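PDB 4QT9: putative glucoamylase from Bacteroides caccae ATCC 43185, which probably hydrolyses glycosidic bonds as a glucoamylase-like enzyme built on an alpha/alpha toroid. Local coordinates for residues S100-F108 / W116-K124; N295-Y306 / P330-I339. One frame throughout, in Å; residues are numbered along the deposited sequence.

How the contacts relate
Each contact closes a loop behind a helix of the alpha/alpha toroid, contact 1 over seven intervening residues and contact 2 over 23. From the N terminus, contact 1 comes first: the chain leaves helix 88-104 and, after the seven residues, returns through the hairpin of strands 115-117 and 123-124, which packs on the end of that helix. Contact 2 opens much later, where helix 284-301 runs out into a turn; strands 318-321 and 324-327 intervene before the loop 330-339 folds back on it. The contacts neither nest nor cross. The centres of contact 1 and contact 2 are about 39 Å apart, on opposite sides of the chain's centre, and their nearest atoms are about 22 Å apart.

Contact 1. Residues S100-F108 / W116-K124; sequences SFLEKADRF and WYGDTGKVK
A105 and G121 bring the two backbones together, with CA atoms 4.1 Å apart, and next to them D106 N gives a nearly straight hydrogen bond to G121 O (2.9 Å). The motif is a beta hairpin whose second strand, about 123-124, is weakly bonded; it packs by its turn and both arms against the C-terminal end of helix 88-104 and the residues that follow, in the alpha/alpha toroid. G121 has positive phi, and its CA lies 3.5 Å from F101 CE1, so the turn approaches the ring without an intervening side chain.

The indole of W116 is met by F101, L102, A105 and D106. F101 presents its edge to one face of the six-membered ring in a T-shaped stack, planes at 90° and centroids 5.2 Å apart; CE2 is the atom that leads. With CG of F101 opposite its own backbone N (chi1 174°), the phenyl reaches out from the helix to the hairpin. The methyl of A105 sits over the five-membered ring on the same indole face, a CH-pi contact, while L102 CD2 meets the far corner of the indole at CH2. The pyrrole N-H is then used at the ring edge: W116 NE1 donates to D106 O over 3.1 Å, in the carbonyl plane and on a lone pair, which fixes the rotation of the indole. Strand 64-66, whose V65 pairs with W116 through the backbone, also touches F101.

D106 is therefore tied to the hairpin through its backbone N, its backbone O and its carboxylate. F108 CZ rests against V123 CG1 farther along. The last bond runs from V123 N to D106 OD2, 3.0 Å long, with the donor 44° above the carboxylate plane.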
loop_
_atom_site.group_PDB
_atom_site.type_symbol
_atom_site.label_atom_id
_atom_site.label_comp_id
_atom_site.label_asym_id
_atom_site.label_seq_id
_atom_site.Cartn_x
_atom_site.Cartn_y
_atom_site.Cartn_z
ATOM N N SER A 100 5.019 20.704 -1.418
ATOM C CA SER A 100 6.128 21.585 -1.021
ATOM C C SER A 100 7.184 20.790 -0.250
ATOM O O SER A 100 8.382 21.001 -0.470
ATOM C CB SER A 100 5.636 22.766 -0.183
ATOM O OG SER A 100 4.712 23.544 -0.917
ATOM N N PHE A 101 6.746 19.888 0.656
ATOM C CA PHE A 101 7.662 19.013 1.403
ATOM C C PHE A 101 8.415 18.079 0.450
ATOM O O PHE A 101 9.630 17.957 0.570
ATOM C CB PHE A 101 6.930 18.187 2.487
ATOM C CG PHE A 101 7.822 17.171 3.172
ATOM C CD1 PHE A 101 8.601 17.528 4.272
ATOM C CD2 PHE A 101 7.897 15.857 2.710
ATOM C CE1 PHE A 101 9.419 16.586 4.904
ATOM C CE2 PHE A 101 8.699 14.913 3.362
ATOM C CZ PHE A 101 9.467 15.286 4.443
ATOM N N LEU A 102 7.709 17.428 -0.485
ATOM C CA LEU A 102 8.322 16.473 -1.428
ATOM C C LEU A 102 9.314 17.143 -2.395
ATOM O O LEU A 102 10.266 16.491 -2.858
ATOM C CB LEU A 102 7.252 15.713 -2.219
ATOM C CG LEU A 102 6.352 14.769 -1.391
ATOM C CD1 LEU A 102 5.226 14.230 -2.230
ATOM C CD2 LEU A 102 7.151 13.605 -0.809
ATOM N N GLU A 103 9.103 18.448 -2.688
ATOM C CA GLU A 103 9.985 19.198 -3.580
ATOM C C GLU A 103 11.310 19.502 -2.874
ATOM O O GLU A 103 12.328 19.669 -3.544
ATOM C CB GLU A 103 9.322 20.513 -4.040
ATOM C CG GLU A 103 8.117 20.341 -4.957
ATOM C CD GLU A 103 7.362 21.617 -5.292
ATOM O OE1 GLU A 103 7.320 22.538 -4.441
ATOM O OE2 GLU A 103 6.778 21.679 -6.399
ATOM N N LYS A 104 11.295 19.515 -1.527
ATOM C CA LYS A 104 12.440 19.852 -0.678
ATOM C C LYS A 104 13.141 18.652 -0.018
ATOM O O LYS A 104 14.356 18.717 0.185
ATOM C CB LYS A 104 11.987 20.838 0.426
ATOM C CG LYS A 104 11.791 22.264 -0.123
ATOM C CD LYS A 104 10.787 23.123 0.668
ATOM C CE LYS A 104 11.406 23.921 1.794
ATOM N NZ LYS A 104 10.483 24.976 2.299
ATOM N N ALA A 105 12.393 17.577 0.322
ATOM C CA ALA A 105 12.904 16.406 1.044
ATOM C C ALA A 105 13.967 15.678 0.250
ATOM O O ALA A 105 13.979 15.786 -0.966
ATOM C CB ALA A 105 11.769 15.465 1.379
ATOM N N ASP A 106 14.876 14.961 0.940
ATOM C CA ASP A 106 15.963 14.184 0.322
ATOM C C ASP A 106 15.465 13.182 -0.698
ATOM O O ASP A 106 14.480 12.501 -0.464
ATOM C CB ASP A 106 16.763 13.432 1.393
ATOM C CG ASP A 106 17.640 14.314 2.251
ATOM O OD1 ASP A 106 17.757 15.530 1.933
ATOM O OD2 ASP A 106 18.223 13.792 3.242
ATOM N N ARG A 107 16.162 13.144 -1.853
ATOM C CA ARG A 107 15.917 12.275 -3.009
ATOM C C ARG A 107 17.238 11.668 -3.451
ATOM O O ARG A 107 18.283 12.275 -3.238
ATOM C CB ARG A 107 15.279 13.031 -4.198
ATOM C CG ARG A 107 14.017 13.806 -3.879
ATOM C CD ARG A 107 13.409 14.456 -5.106
ATOM N NE ARG A 107 12.719 13.476 -5.950
ATOM C CZ ARG A 107 11.941 13.798 -6.979
ATOM N NH1 ARG A 107 11.749 15.074 -7.303
ATOM N NH2 ARG A 107 11.347 12.848 -7.695
ATOM N N PHE A 108 17.193 10.474 -4.057
ATOM C CA PHE A 108 18.352 9.704 -4.506
ATOM C C PHE A 108 18.056 9.208 -5.886
ATOM O O PHE A 108 17.277 8.280 -6.060
ATOM C CB PHE A 108 18.627 8.564 -3.481
ATOM C CG PHE A 108 18.687 9.085 -2.058
ATOM C CD1 PHE A 108 17.530 9.194 -1.290
ATOM C CD2 PHE A 108 19.868 9.608 -1.541
ATOM C CE1 PHE A 108 17.570 9.746 -0.009
ATOM C CE2 PHE A 108 19.914 10.132 -0.248
ATOM C CZ PHE A 108 18.763 10.186 0.511
ATOM N N TRP A 116 11.767 9.873 6.210
ATOM C CA TRP A 116 12.338 11.186 6.511
ATOM C C TRP A 116 11.893 11.625 7.881
ATOM O O TRP A 116 10.853 11.186 8.383
ATOM C CB TRP A 116 11.918 12.329 5.556
ATOM C CG TRP A 116 11.912 12.107 4.088
ATOM C CD1 TRP A 116 12.894 12.455 3.207
ATOM C CD2 TRP A 116 10.769 11.759 3.299
ATOM N NE1 TRP A 116 12.468 12.245 1.915
ATOM C CE2 TRP A 116 11.156 11.839 1.942
ATOM C CE3 TRP A 116 9.471 11.309 3.607
ATOM C CZ2 TRP A 116 10.279 11.538 0.900
ATOM C CZ3 TRP A 116 8.611 10.995 2.570
ATOM C CH2 TRP A 116 9.011 11.134 1.235
ATOM N N TYR A 117 12.596 12.597 8.423
ATOM C CA TYR A 117 12.167 13.363 9.580
ATOM C C TYR A 117 11.276 14.418 8.953
ATOM O O TYR A 117 11.735 15.127 8.052
ATOM C CB TYR A 117 13.369 13.948 10.335
ATOM C CG TYR A 117 14.300 12.894 10.893
ATOM C CD1 TYR A 117 14.014 12.250 12.094
ATOM C CD2 TYR A 117 15.505 12.596 10.261
ATOM C CE1 TYR A 117 14.881 11.296 12.629
ATOM C CE2 TYR A 117 16.384 11.651 10.789
ATOM C CZ TYR A 117 16.070 11.004 11.974
ATOM O OH TYR A 117 16.947 10.080 12.503
ATOM N N GLY A 118 9.992 14.406 9.313
ATOM C CA GLY A 118 8.967 15.278 8.736
ATOM C C GLY A 118 9.180 16.772 8.888
ATOM O O GLY A 118 8.668 17.558 8.082
ATOM N N ASP A 119 9.958 17.174 9.895
ATOM C CA ASP A 119 10.235 18.583 10.159
ATOM C C ASP A 119 11.401 19.130 9.333
ATOM O O ASP A 119 11.448 20.344 9.136
ATOM C CB ASP A 119 10.489 18.844 11.661
ATOM C CG ASP A 119 11.399 17.862 12.392
ATOM O OD1 ASP A 119 12.104 17.077 11.718
ATOM O OD2 ASP A 119 11.406 17.883 13.642
ATOM N N THR A 120 12.345 18.277 8.883
ATOM C CA THR A 120 13.522 18.728 8.115
ATOM C C THR A 120 13.572 18.158 6.688
ATOM O O THR A 120 14.220 18.746 5.825
ATOM C CB THR A 120 14.838 18.390 8.845
ATOM O OG1 THR A 120 14.949 16.981 8.956
ATOM C CG2 THR A 120 14.934 19.015 10.245
ATOM N N GLY A 121 12.916 17.020 6.455
ATOM C CA GLY A 121 12.937 16.370 5.149
ATOM C C GLY A 121 14.225 15.610 4.894
ATOM O O GLY A 121 14.488 15.174 3.773
ATOM N N LYS A 122 15.027 15.424 5.946
ATOM C CA LYS A 122 16.262 14.652 5.876
ATOM C C LYS A 122 15.952 13.163 6.021
ATOM O O LYS A 122 15.079 12.788 6.800
ATOM C CB LYS A 122 17.249 15.114 6.964
ATOM C CG LYS A 122 17.706 16.576 6.809
ATOM C CD LYS A 122 18.757 16.773 5.713
ATOM C CE LYS A 122 19.356 18.163 5.792
ATOM N NZ LYS A 122 20.137 18.504 4.577
ATOM N N VAL A 123 16.635 12.313 5.247
ATOM C CA VAL A 123 16.456 10.866 5.310
ATOM C C VAL A 123 16.713 10.312 6.734
ATOM O O VAL A 123 17.587 10.787 7.457
ATOM C CB VAL A 123 17.350 10.121 4.254
ATOM C CG1 VAL A 123 18.827 10.476 4.396
ATOM C CG2 VAL A 123 17.163 8.595 4.312
ATOM N N LYS A 124 15.930 9.309 7.121
ATOM C CA LYS A 124 16.184 8.556 8.322
ATOM C C LYS A 124 16.475 7.147 7.834
ATOM O O LYS A 124 15.590 6.515 7.236
ATOM C CB LYS A 124 15.077 8.614 9.390
ATOM C CG LYS A 124 15.443 7.679 10.550
ATOM C CD LYS A 124 14.384 7.539 11.635
ATOM C CE LYS A 124 14.855 6.625 12.739
ATOM N NZ LYS A 124 13.815 6.432 13.790
#

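Contact 2. Residues N295-Y306 / P330-I339; sequences NRAYCIRNPKHY and PNEQDDKGVI
The phenol of Y298 has the backbone of P330 and N331 across one face, with N331 N over the ring centre and P330 C nearer the rim, while D335 OD2 lies in plane at its edge. The ring of Y306 is covered on one face by G337, whose CA stands 3.3 Å from the centroid and 7° off the normal, a close CH-pi contact. D335 OD2 lies at the edge of this ring too, but of the two hydroxyls only that of Y298 is hydrogen-bonded to it. The carboxylate plane is turned 88° from the Y298 ring.

The contact ties the C-terminal end of helix 284-301 and its turn to the loop between strand 324-327 and helix 341-345 of the alpha/alpha toroid. Y298 OH donates to D335 OD2 (2.8 Å), meeting it on the anti side, 20° out of the carboxylate plane, and Y298 CB packs on P330 CB. N295, whose OD1 is bound by L316 N, sets its ND2 against P330 CD.

K304, in the type I turn N302-H305, bends at chi3 and brings NZ to two loop carbonyls, D335 O at 2.8 Å and E332 O at 3.2 Å. P303 CG rests against E332 CG, and a water joins R301 NH2 to E332 OE2.

The Asx motif of N331 and the Asx turn of D335, where OD1 accepts from G337 N, shape the loop. A second water links D335 OD2 to N302 OD1 and K304 N, so the buried carboxylate has partners on both oxygens. The ammonium of K304 is held by the two carbonyls and Y306 OH; its charge, with NZ 5.2 Å from D335 OD2, would probably favour the ionised carboxylate only through space.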
loop_
_atom_site.group_PDB
_atom_site.type_symbol
_atom_site.label_atom_id
_atom_site.label_comp_id
_atom_site.label_asym_id
_atom_site.label_seq_id
_atom_site.Cartn_x
_atom_site.Cartn_y
_atom_site.Cartn_z
ATOM N N ASN A 295 -6.236 -17.075 2.777
ATOM C CA ASN A 295 -6.020 -16.411 4.063
ATOM C C ASN A 295 -7.157 -16.719 5.026
ATOM O O ASN A 295 -6.909 -17.136 6.150
ATOM C CB ASN A 295 -5.896 -14.888 3.842
ATOM C CG ASN A 295 -5.151 -14.206 4.946
ATOM O OD1 ASN A 295 -5.694 -13.970 6.029
ATOM N ND2 ASN A 295 -3.858 -13.982 4.730
ATOM N N ARG A 296 -8.405 -16.537 4.554
ATOM C CA ARG A 296 -9.645 -16.774 5.283
ATOM C C ARG A 296 -9.782 -18.277 5.621
ATOM O O ARG A 296 -10.094 -18.614 6.769
ATOM C CB ARG A 296 -10.831 -16.273 4.440
ATOM C CG ARG A 296 -12.201 -16.544 5.065
ATOM C CD ARG A 296 -13.325 -16.164 4.127
ATOM N NE ARG A 296 -14.634 -16.493 4.679
ATOM C CZ ARG A 296 -15.260 -17.645 4.467
ATOM N NH1 ARG A 296 -14.696 -18.590 3.729
ATOM N NH2 ARG A 296 -16.444 -17.869 5.009
ATOM N N ALA A 297 -9.522 -19.162 4.639
ATOM C CA ALA A 297 -9.605 -20.611 4.837
ATOM C C ALA A 297 -8.670 -21.055 5.941
ATOM O O ALA A 297 -9.097 -21.850 6.773
ATOM C CB ALA A 297 -9.282 -21.349 3.544
ATOM N N TYR A 298 -7.417 -20.527 5.987
ATOM C CA TYR A 298 -6.450 -20.873 7.037
ATOM C C TYR A 298 -6.963 -20.464 8.419
ATOM O O TYR A 298 -6.843 -21.257 9.356
ATOM C CB TYR A 298 -5.053 -20.239 6.793
ATOM C CG TYR A 298 -4.091 -20.486 7.938
ATOM C CD1 TYR A 298 -4.046 -19.629 9.036
ATOM C CD2 TYR A 298 -3.303 -21.630 7.976
ATOM C CE1 TYR A 298 -3.269 -19.924 10.156
ATOM C CE2 TYR A 298 -2.500 -21.924 9.080
ATOM C CZ TYR A 298 -2.474 -21.059 10.163
ATOM O OH TYR A 298 -1.678 -21.343 11.248
ATOM N N CYS A 299 -7.503 -19.218 8.557
ATOM C CA CYS A 299 -8.024 -18.702 9.828
ATOM C C CYS A 299 -9.231 -19.501 10.277
ATOM O O CYS A 299 -9.352 -19.761 11.481
ATOM C CB CYS A 299 -8.355 -17.221 9.733
ATOM S SG CYS A 299 -6.928 -16.159 9.380
ATOM N N ILE A 300 -10.115 -19.926 9.327
ATOM C CA ILE A 300 -11.293 -20.754 9.672
ATOM C C ILE A 300 -10.786 -22.112 10.169
ATOM O O ILE A 300 -11.273 -22.606 11.175
ATOM C CB ILE A 300 -12.303 -20.872 8.481
ATOM C CG1 ILE A 300 -13.009 -19.506 8.249
ATOM C CG2 ILE A 300 -13.339 -22.020 8.704
ATOM C CD1 ILE A 300 -13.727 -19.372 6.984
ATOM N N ARG A 301 -9.752 -22.668 9.512
ATOM C CA ARG A 301 -9.188 -23.950 9.932
ATOM C C ARG A 301 -8.566 -23.816 11.314
ATOM O O ARG A 301 -8.804 -24.684 12.141
ATOM C CB ARG A 301 -8.189 -24.496 8.911
ATOM C CG ARG A 301 -7.768 -25.932 9.219
ATOM C CD ARG A 301 -7.105 -26.540 8.014
ATOM N NE ARG A 301 -5.984 -25.741 7.508
ATOM C CZ ARG A 301 -4.725 -25.893 7.900
ATOM N NH1 ARG A 301 -4.418 -26.764 8.853
ATOM N NH2 ARG A 301 -3.765 -25.171 7.348
ATOM N N ASN A 302 -7.830 -22.705 11.578
ATOM C CA ASN A 302 -7.243 -22.376 12.891
ATOM C C ASN A 302 -6.544 -23.602 13.521
ATOM O O ASN A 302 -6.978 -24.072 14.578
ATOM C CB ASN A 302 -8.339 -21.827 13.819
ATOM C CG ASN A 302 -7.842 -21.263 15.125
ATOM O OD1 ASN A 302 -6.676 -20.892 15.267
ATOM N ND2 ASN A 302 -8.702 -21.269 16.139
ATOM N N PRO A 303 -5.484 -24.149 12.869
ATOM C CA PRO A 303 -4.859 -25.387 13.397
ATOM C C PRO A 303 -4.089 -25.187 14.700
ATOM O O PRO A 303 -3.794 -26.176 15.376
ATOM C CB PRO A 303 -3.920 -25.820 12.280
ATOM C CG PRO A 303 -3.565 -24.482 11.546
ATOM C CD PRO A 303 -4.840 -23.697 11.609
ATOM N N LYS A 304 -3.757 -23.927 15.046
ATOM C CA LYS A 304 -3.031 -23.613 16.278
ATOM C C LYS A 304 -3.984 -23.279 17.444
ATOM O O LYS A 304 -3.527 -23.034 18.562
ATOM C CB LYS A 304 -2.026 -22.491 16.043
ATOM C CG LYS A 304 -0.852 -22.925 15.154
ATOM C CD LYS A 304 0.129 -21.789 14.898
ATOM C CE LYS A 304 1.271 -21.811 15.873
ATOM N NZ LYS A 304 2.112 -20.600 15.739
ATOM N N HIS A 305 -5.304 -23.335 17.182
ATOM C CA HIS A 305 -6.429 -23.170 18.095
ATOM C C HIS A 305 -6.404 -21.837 18.853
ATOM O O HIS A 305 -6.576 -21.804 20.073
ATOM C CB HIS A 305 -6.513 -24.354 19.077
ATOM C CG HIS A 305 -6.281 -25.683 18.421
ATOM N ND1 HIS A 305 -7.227 -26.248 17.583
ATOM C CD2 HIS A 305 -5.204 -26.499 18.475
ATOM C CE1 HIS A 305 -6.713 -27.395 17.176
ATOM N NE2 HIS A 305 -5.501 -27.597 17.694
ATOM N N TYR A 306 -6.241 -20.732 18.114
ATOM C CA TYR A 306 -6.242 -19.390 18.700
ATOM C C TYR A 306 -7.647 -18.921 18.955
ATOM O O TYR A 306 -8.553 -19.244 18.179
ATOM C CB TYR A 306 -5.525 -18.400 17.787
ATOM C CG TYR A 306 -4.039 -18.632 17.733
ATOM C CD1 TYR A 306 -3.258 -18.544 18.884
ATOM C CD2 TYR A 306 -3.395 -18.878 16.518
ATOM C CE1 TYR A 306 -1.878 -18.715 18.834
ATOM C CE2 TYR A 306 -2.007 -19.032 16.453
ATOM C CZ TYR A 306 -1.257 -18.965 17.618
ATOM O OH TYR A 306 0.098 -19.119 17.577
ATOM N N PRO A 330 -0.809 -16.862 6.087
ATOM C CA PRO A 330 -1.625 -18.047 6.397
ATOM C C PRO A 330 -0.850 -19.374 6.350
ATOM O O PRO A 330 -1.031 -20.188 5.439
ATOM C CB PRO A 330 -2.731 -17.977 5.342
ATOM C CG PRO A 330 -2.064 -17.376 4.152
ATOM C CD PRO A 330 -1.107 -16.358 4.717
ATOM N N ASN A 331 0.003 -19.589 7.360
ATOM C CA ASN A 331 0.769 -20.812 7.615
ATOM C C ASN A 331 1.161 -20.847 9.109
ATOM O O ASN A 331 1.373 -19.797 9.714
ATOM C CB ASN A 331 1.989 -20.955 6.683
ATOM C CG ASN A 331 3.099 -19.973 6.933
ATOM O OD1 ASN A 331 3.813 -20.052 7.933
ATOM N ND2 ASN A 331 3.316 -19.079 5.991
ATOM N N GLU A 332 1.301 -22.049 9.666
ATOM C CA GLU A 332 1.588 -22.323 11.067
ATOM C C GLU A 332 2.904 -21.734 11.580
ATOM O O GLU A 332 3.017 -21.503 12.789
ATOM C CB GLU A 332 1.557 -23.838 11.338
ATOM C CG GLU A 332 0.147 -24.386 11.271
ATOM C CD GLU A 332 -0.009 -25.816 11.739
ATOM O OE1 GLU A 332 0.054 -26.046 12.970
ATOM O OE2 GLU A 332 -0.246 -26.700 10.882
ATOM N N GLN A 333 3.871 -21.459 10.693
ATOM C CA GLN A 333 5.155 -20.856 11.086
ATOM C C GLN A 333 5.033 -19.330 11.313
ATOM O O GLN A 333 5.687 -18.783 12.206
ATOM C CB GLN A 333 6.239 -21.145 10.026
ATOM C CG GLN A 333 6.751 -22.600 10.035
ATOM C CD GLN A 333 5.712 -23.651 9.665
ATOM O OE1 GLN A 333 4.996 -23.541 8.659
ATOM N NE2 GLN A 333 5.604 -24.694 10.481
ATOM N N ASP A 334 4.198 -18.657 10.508
ATOM C CA ASP A 334 4.045 -17.196 10.542
ATOM C C ASP A 334 2.822 -16.762 11.356
ATOM O O ASP A 334 2.750 -15.594 11.776
ATOM C CB ASP A 334 3.966 -16.641 9.108
ATOM C CG ASP A 334 5.177 -16.944 8.225
ATOM O OD1 ASP A 334 6.316 -17.017 8.763
ATOM O OD2 ASP A 334 4.995 -17.069 6.996
ATOM N N ASP A 335 1.877 -17.695 11.605
ATOM C CA ASP A 335 0.681 -17.431 12.400
ATOM C C ASP A 335 1.061 -17.301 13.878
ATOM O O ASP A 335 1.641 -18.221 14.434
ATOM C CB ASP A 335 -0.367 -18.531 12.176
ATOM C CG ASP A 335 -1.623 -18.444 13.026
ATOM O OD1 ASP A 335 -1.959 -17.315 13.496
ATOM O OD2 ASP A 335 -2.300 -19.484 13.184
ATOM N N LYS A 336 0.760 -16.145 14.496
ATOM C CA LYS A 336 1.107 -15.884 15.900
ATOM C C LYS A 336 -0.113 -15.612 16.761
ATOM O O LYS A 336 0.039 -15.184 17.904
ATOM C CB LYS A 336 2.090 -14.691 16.011
ATOM C CG LYS A 336 3.392 -14.833 15.213
ATOM C CD LYS A 336 4.378 -15.798 15.859
ATOM C CE LYS A 336 5.784 -15.582 15.363
ATOM N NZ LYS A 336 5.996 -16.165 14.015
ATOM N N GLY A 337 -1.308 -15.840 16.221
ATOM C CA GLY A 337 -2.554 -15.585 16.946
ATOM C C GLY A 337 -2.998 -14.151 16.847
ATOM O O GLY A 337 -3.861 -13.695 17.601
ATOM N N VAL A 338 -2.428 -13.442 15.890
ATOM C CA VAL A 338 -2.665 -12.016 15.708
ATOM C C VAL A 338 -3.489 -11.759 14.449
ATOM O O VAL A 338 -3.102 -12.180 13.354
ATOM C CB VAL A 338 -1.320 -11.246 15.680
ATOM C CG1 VAL A 338 -1.524 -9.797 15.308
ATOM C CG2 VAL A 338 -0.574 -11.377 17.012
ATOM N N ILE A 339 -4.621 -11.042 14.621
ATOM C CA ILE A 339 -5.496 -10.623 13.523
ATOM C C ILE A 339 -5.158 -9.169 13.276
ATOM O O ILE A 339 -4.965 -8.443 14.238
ATOM C CB ILE A 339 -7.024 -10.848 13.835
ATOM C CG1 ILE A 339 -7.395 -12.360 13.995
ATOM C CG2 ILE A 339 -7.956 -10.141 12.822
ATOM C CD1 ILE A 339 -7.165 -13.333 12.722
HETATM O O HOH W 1 -1.334 -25.950 8.164
HETATM O O HOH W 2 -4.362 -21.069 13.961
#